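Local coordinates for protein levansucrase (Bacillus subtilis, PDB 1OYG) that belongs to the levansucrase/invertase family, whose enzymes are built on a five-bladed beta-propeller, at residues I20-M25 with R265-K270; L351-N356 with Y362-K367. One frame throughout, in Å; residues are numbered along the deposited sequence.

Contact 1 (I20-M25 with R265-K270)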
# COMPACT_ATOMS: atom_id res chain seq x y z
N ILE A 20 14.34 -7.44 0.08
CA ILE A 20 13.56 -8.49 0.70
C ILE A 20 14.15 -9.78 0.16
O ILE A 20 13.95 -10.11 -1.01
CB ILE A 20 12.07 -8.33 0.34
CG1 ILE A 20 11.57 -6.98 0.85
CG2 ILE A 20 11.24 -9.49 0.90
CD1 ILE A 20 10.10 -6.69 0.59
N THR A 21 14.92 -10.49 0.98
CA THR A 21 15.72 -11.61 0.51
C THR A 21 15.00 -12.94 0.66
O THR A 21 14.12 -13.09 1.51
CB THR A 21 17.07 -11.70 1.26
OG1 THR A 21 16.85 -12.03 2.63
CG2 THR A 21 17.80 -10.37 1.27
N ARG A 22 15.41 -13.91 -0.14
CA ARG A 22 14.82 -15.23 -0.10
C ARG A 22 15.06 -15.89 1.25
O ARG A 22 14.18 -16.58 1.76
CB ARG A 22 15.38 -16.10 -1.22
CG ARG A 22 15.09 -15.56 -2.62
CD ARG A 22 15.39 -16.54 -3.72
NE ARG A 22 14.45 -17.65 -3.75
CZ ARG A 22 13.24 -17.60 -4.29
NH1 ARG A 22 12.80 -16.49 -4.88
NH2 ARG A 22 12.45 -18.66 -4.25
N HIS A 23 16.23 -15.68 1.83
CA HIS A 23 16.55 -16.31 3.10
C HIS A 23 15.59 -15.83 4.19
O HIS A 23 15.11 -16.63 4.99
CB HIS A 23 17.99 -16.05 3.54
CG HIS A 23 18.30 -16.58 4.91
ND1 HIS A 23 17.99 -15.87 6.05
CD2 HIS A 23 18.85 -17.74 5.32
CE1 HIS A 23 18.36 -16.58 7.11
NE2 HIS A 23 18.88 -17.72 6.69
N ASP A 24 15.33 -14.52 4.22
CA ASP A 24 14.44 -13.96 5.24
C ASP A 24 13.02 -14.48 5.06
O ASP A 24 12.39 -14.90 6.03
CB ASP A 24 14.48 -12.43 5.22
CG ASP A 24 15.79 -11.87 5.76
OD1 ASP A 24 16.59 -12.63 6.35
OD2 ASP A 24 16.11 -10.67 5.64
N MET A 25 12.53 -14.48 3.82
CA MET A 25 11.17 -14.94 3.54
C MET A 25 10.98 -16.41 3.88
O MET A 25 9.90 -16.82 4.30
CB MET A 25 10.81 -14.70 2.07
CG MET A 25 10.74 -13.24 1.65
SD MET A 25 9.53 -12.25 2.56
CE MET A 25 8.01 -12.99 2.05
N ARG A 265 23.84 -20.92 -3.59
CA ARG A 265 24.02 -22.05 -4.50
C ARG A 265 22.86 -23.03 -4.41
O ARG A 265 22.33 -23.46 -5.44
CB ARG A 265 25.34 -22.76 -4.20
CG ARG A 265 26.56 -22.00 -4.69
CD ARG A 265 27.87 -22.72 -4.44
NE ARG A 265 29.03 -21.87 -4.71
CZ ARG A 265 29.11 -21.00 -5.71
N GLN A 266 22.47 -23.36 -3.19
CA GLN A 266 21.39 -24.31 -2.94
C GLN A 266 20.04 -23.76 -3.40
O GLN A 266 19.29 -24.45 -4.09
CB GLN A 266 21.32 -24.64 -1.45
CG GLN A 266 20.30 -25.70 -1.09
CD GLN A 266 20.49 -26.24 0.31
OE1 GLN A 266 21.61 -26.57 0.71
NE2 GLN A 266 19.40 -26.31 1.08
N GLU A 267 19.73 -22.54 -3.00
CA GLU A 267 18.43 -21.94 -3.28
C GLU A 267 18.28 -21.57 -4.75
O GLU A 267 17.21 -21.77 -5.32
CB GLU A 267 18.22 -20.71 -2.39
CG GLU A 267 16.91 -19.95 -2.61
CD GLU A 267 15.68 -20.68 -2.09
OE1 GLU A 267 15.81 -21.77 -1.47
OE2 GLU A 267 14.56 -20.16 -2.28
N SER A 268 19.33 -21.03 -5.36
CA SER A 268 19.26 -20.65 -6.77
C SER A 268 19.11 -21.86 -7.68
O SER A 268 18.37 -21.80 -8.66
CB SER A 268 20.50 -19.85 -7.19
OG SER A 268 21.66 -20.66 -7.18
N GLN A 269 19.79 -22.96 -7.37
CA GLN A 269 19.66 -24.16 -8.18
C GLN A 269 18.26 -24.76 -8.03
O GLN A 269 17.69 -25.23 -9.01
CB GLN A 269 20.75 -25.19 -7.87
CG GLN A 269 22.14 -24.81 -8.42
CD GLN A 269 22.17 -24.65 -9.94
OE1 GLN A 269 21.79 -25.56 -10.67
NE2 GLN A 269 22.63 -23.49 -10.41
N LYS A 270 17.70 -24.71 -6.82
CA LYS A 270 16.32 -25.17 -6.60
C LYS A 270 15.33 -24.33 -7.41
O LYS A 270 14.44 -24.86 -8.06
CB LYS A 270 15.95 -25.10 -5.11
CG LYS A 270 14.62 -25.77 -4.78
CD LYS A 270 14.28 -25.62 -3.31

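Contact 2 (L351-N356 with Y362-K367)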
# COMPACT_ATOMS: atom_id res chain seq x y z
N LEU A 351 4.46 -6.83 5.62
CA LEU A 351 5.88 -6.92 5.90
C LEU A 351 6.35 -5.54 6.36
O LEU A 351 5.72 -4.54 6.05
CB LEU A 351 6.65 -7.37 4.66
CG LEU A 351 6.19 -8.67 4.01
CD1 LEU A 351 6.92 -8.91 2.69
CD2 LEU A 351 6.36 -9.85 4.95
N GLY A 352 7.46 -5.51 7.07
CA GLY A 352 7.92 -4.28 7.70
C GLY A 352 9.41 -4.25 7.94
O GLY A 352 10.04 -5.28 8.17
N TYR A 353 9.94 -3.03 7.90
CA TYR A 353 11.37 -2.76 7.92
C TYR A 353 11.60 -1.50 8.74
O TYR A 353 10.69 -0.69 8.92
CB TYR A 353 11.92 -2.64 6.48
CG TYR A 353 11.55 -3.88 5.72
CD1 TYR A 353 12.39 -4.98 5.70
CD2 TYR A 353 10.29 -4.00 5.12
CE1 TYR A 353 12.02 -6.16 5.07
CE2 TYR A 353 9.91 -5.17 4.49
CZ TYR A 353 10.77 -6.24 4.47
OH TYR A 353 10.40 -7.41 3.86
N VAL A 354 12.82 -1.34 9.24
CA VAL A 354 13.14 -0.26 10.15
C VAL A 354 14.49 0.36 9.79
O VAL A 354 15.41 -0.34 9.36
CB VAL A 354 13.10 -0.73 11.64
CG1 VAL A 354 14.11 -1.83 11.90
CG2 VAL A 354 13.29 0.44 12.59
N SER A 355 14.57 1.67 9.95
CA SER A 355 15.79 2.43 9.69
C SER A 355 15.91 3.58 10.68
O SER A 355 14.93 4.00 11.28
CB SER A 355 15.76 2.99 8.27
OG SER A 355 16.97 3.67 7.96
N ASN A 356 17.12 4.08 10.85
CA ASN A 356 17.35 5.29 11.63
C ASN A 356 17.07 6.56 10.81
O ASN A 356 17.01 7.65 11.38
CB ASN A 356 18.78 5.31 12.17
CG ASN A 356 19.04 4.20 13.17
OD1 ASN A 356 18.12 3.69 13.80
ND2 ASN A 356 20.31 3.83 13.32
N TYR A 362 17.15 0.18 5.30
CA TYR A 362 16.11 -0.52 6.04
C TYR A 362 16.48 -1.97 6.28
O TYR A 362 16.96 -2.65 5.37
CB TYR A 362 14.79 -0.42 5.27
CG TYR A 362 14.14 0.92 5.44
CD1 TYR A 362 14.43 1.98 4.59
CD2 TYR A 362 13.25 1.15 6.48
CE1 TYR A 362 13.84 3.22 4.75
CE2 TYR A 362 12.65 2.39 6.66
CZ TYR A 362 12.95 3.42 5.79
OH TYR A 362 12.36 4.64 5.96
N LYS A 363 16.26 -2.44 7.50
CA LYS A 363 16.50 -3.83 7.88
C LYS A 363 15.19 -4.45 8.38
O LYS A 363 14.31 -3.72 8.83
CB LYS A 363 17.61 -3.91 8.94
CG LYS A 363 18.93 -3.30 8.45
CD LYS A 363 20.07 -3.47 9.44
CE LYS A 363 21.40 -3.06 8.83
NZ LYS A 363 22.57 -3.36 9.71
N PRO A 364 15.03 -5.76 8.28
CA PRO A 364 13.73 -6.39 8.57
C PRO A 364 13.30 -6.30 10.04
O PRO A 364 14.12 -6.48 10.94
CB PRO A 364 13.93 -7.85 8.15
CG PRO A 364 15.17 -7.85 7.32
CD PRO A 364 16.03 -6.76 7.87
N LEU A 365 12.02 -6.01 10.25
CA LEU A 365 11.42 -6.11 11.58
C LEU A 365 11.26 -7.57 11.95
O LEU A 365 11.03 -8.42 11.09
CB LEU A 365 10.05 -5.43 11.61
CG LEU A 365 10.06 -3.90 11.56
CD1 LEU A 365 8.65 -3.35 11.36
CD2 LEU A 365 10.66 -3.34 12.83
N ASN A 366 11.39 -7.88 13.23
CA ASN A 366 11.25 -9.24 13.73
C ASN A 366 12.15 -10.23 12.99
O ASN A 366 11.78 -11.39 12.77
CB ASN A 366 9.78 -9.67 13.64
CG ASN A 366 8.86 -8.69 14.32
OD1 ASN A 366 9.07 -8.36 15.48
ND2 ASN A 366 7.85 -8.21 13.60
N LYS A 367 13.34 -9.75 12.63
CA LYS A 367 14.39 -10.52 11.94
C LYS A 367 14.12 -10.87 10.47
O LYS A 367 15.05 -10.95 9.69
CB LYS A 367 14.78 -11.77 12.74
CG LYS A 367 15.28 -11.48 14.14
CD LYS A 367 15.65 -12.77 14.87
CE LYS A 367 16.06 -12.53 16.31
NZ LYS A 367 16.72 -13.72 16.91

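Contact 1 (I20-M25 with R265-K270)
Arg22 and Glu267 form a buried salt bridge between two helices at the periphery of the beta-propeller: Arg22 opens the short helix 22-26, and Glu267 sits in the middle of helix 261-273. The grip is side-on but meets a single carboxylate oxygen. Arg22 NE donates to Glu267 OE2 at 2.9 Å with an N-H...O angle of 157°, while the bond from Arg22 NH2 to the same OE2 is longer and more bent, 3.3 Å and 137°. OE2 lies close to the guanidinium plane, and the two flat groups are nearly coplanar. NE points at the anti lone pair of OE2, the one turned away from OE1. A bend at chi2 (72°) in Glu267 turns its carboxylate so that this side of OE2 faces the arginine. Elsewhere, Thr310 OG1 accepts from NH1 and Thr339 O from NH2, so each guanidinium nitrogen has a partner and the group should hardly rotate. Alongside the charges, Arg22 CD rests on Glu267 CG at 3.9 Å. Just before Arg22, Thr21 is the N-cap of the short helix, its OG1 accepting a weak bond from Asp24 N at 3.3 Å.

Contact 2 (L351-N356 with Y362-K367)
Ser355 and Tyr362 make the tightest side-chain meeting of this antiparallel pairing. Ser355 CB stands over the middle of the Tyr362 ring, 3.5 Å from its centroid and 12° off the normal, a CH-pi contact. With chi1 at -177°, the Ser355 hydroxyl is carried off the ring to hydrogen-bond Pro361 O and Ser357 O, while Tyr362 OH bonds to Leu358 O, so both polar ends are tied into the connecting turn. Two residues back along the strand, Tyr353 CB abuts Tyr362 CB, and its ring runs obliquely past Pro364, with Tyr353 CD1 3.5 Å from Pro364 CA. The backbone closes the ladder: Val354 N reaches Lys363 O at 2.8 Å and Lys363 N reaches Val354 O at 2.9 Å. Two residues farther along each strand, past the non-hydrogen-bonded pair Tyr353/Pro364, Leu365 N donates to Gly352 O at 3.0 Å. Leu365 CD1 lies against the glycine backbone, and CD2 meets Val354 CB at 3.8 Å, the two side chains crossing nearly at right angles.

Packing thins toward Lys363, which is exposed and adds little beyond its backbone bonds, whereas neighbouring Val354 is still partly covered, with Leu365 against it. The Tyr353 and Tyr362 side packs on Ile306 and Leu305 of strand 298-307; Leu365, beside Val354, touches Thr430 of strand 429-432. A beta hairpin of strands 348-355 and 363-374, forming the last two strands of a four-stranded antiparallel sheet between neighbouring sheets, is characteristic of a beta-propeller blade.

Overall arrangement
Both contacts are buried, yet contact 1 lies farther out: its centre is about 25 Å from the centre of the chain, that of contact 2 about 16 Å. Contact 1 joins two peripheral helices far apart in sequence through one charged pair and little buried surface. Contact 2 zips up neighbouring strands of one blade with main-chain bonds, backed by aromatic and aliphatic side chains. They hold different elements, but segment 20-25 bridges them: its residues rest on the hairpin, Ile20 CG1 lying 3.3 Å from Tyr353 OH and Asp24 OD2 3.4 Å from Pro364 CG. The segment thus faces the blade on one flank and reaches helix 261-273 through Arg22.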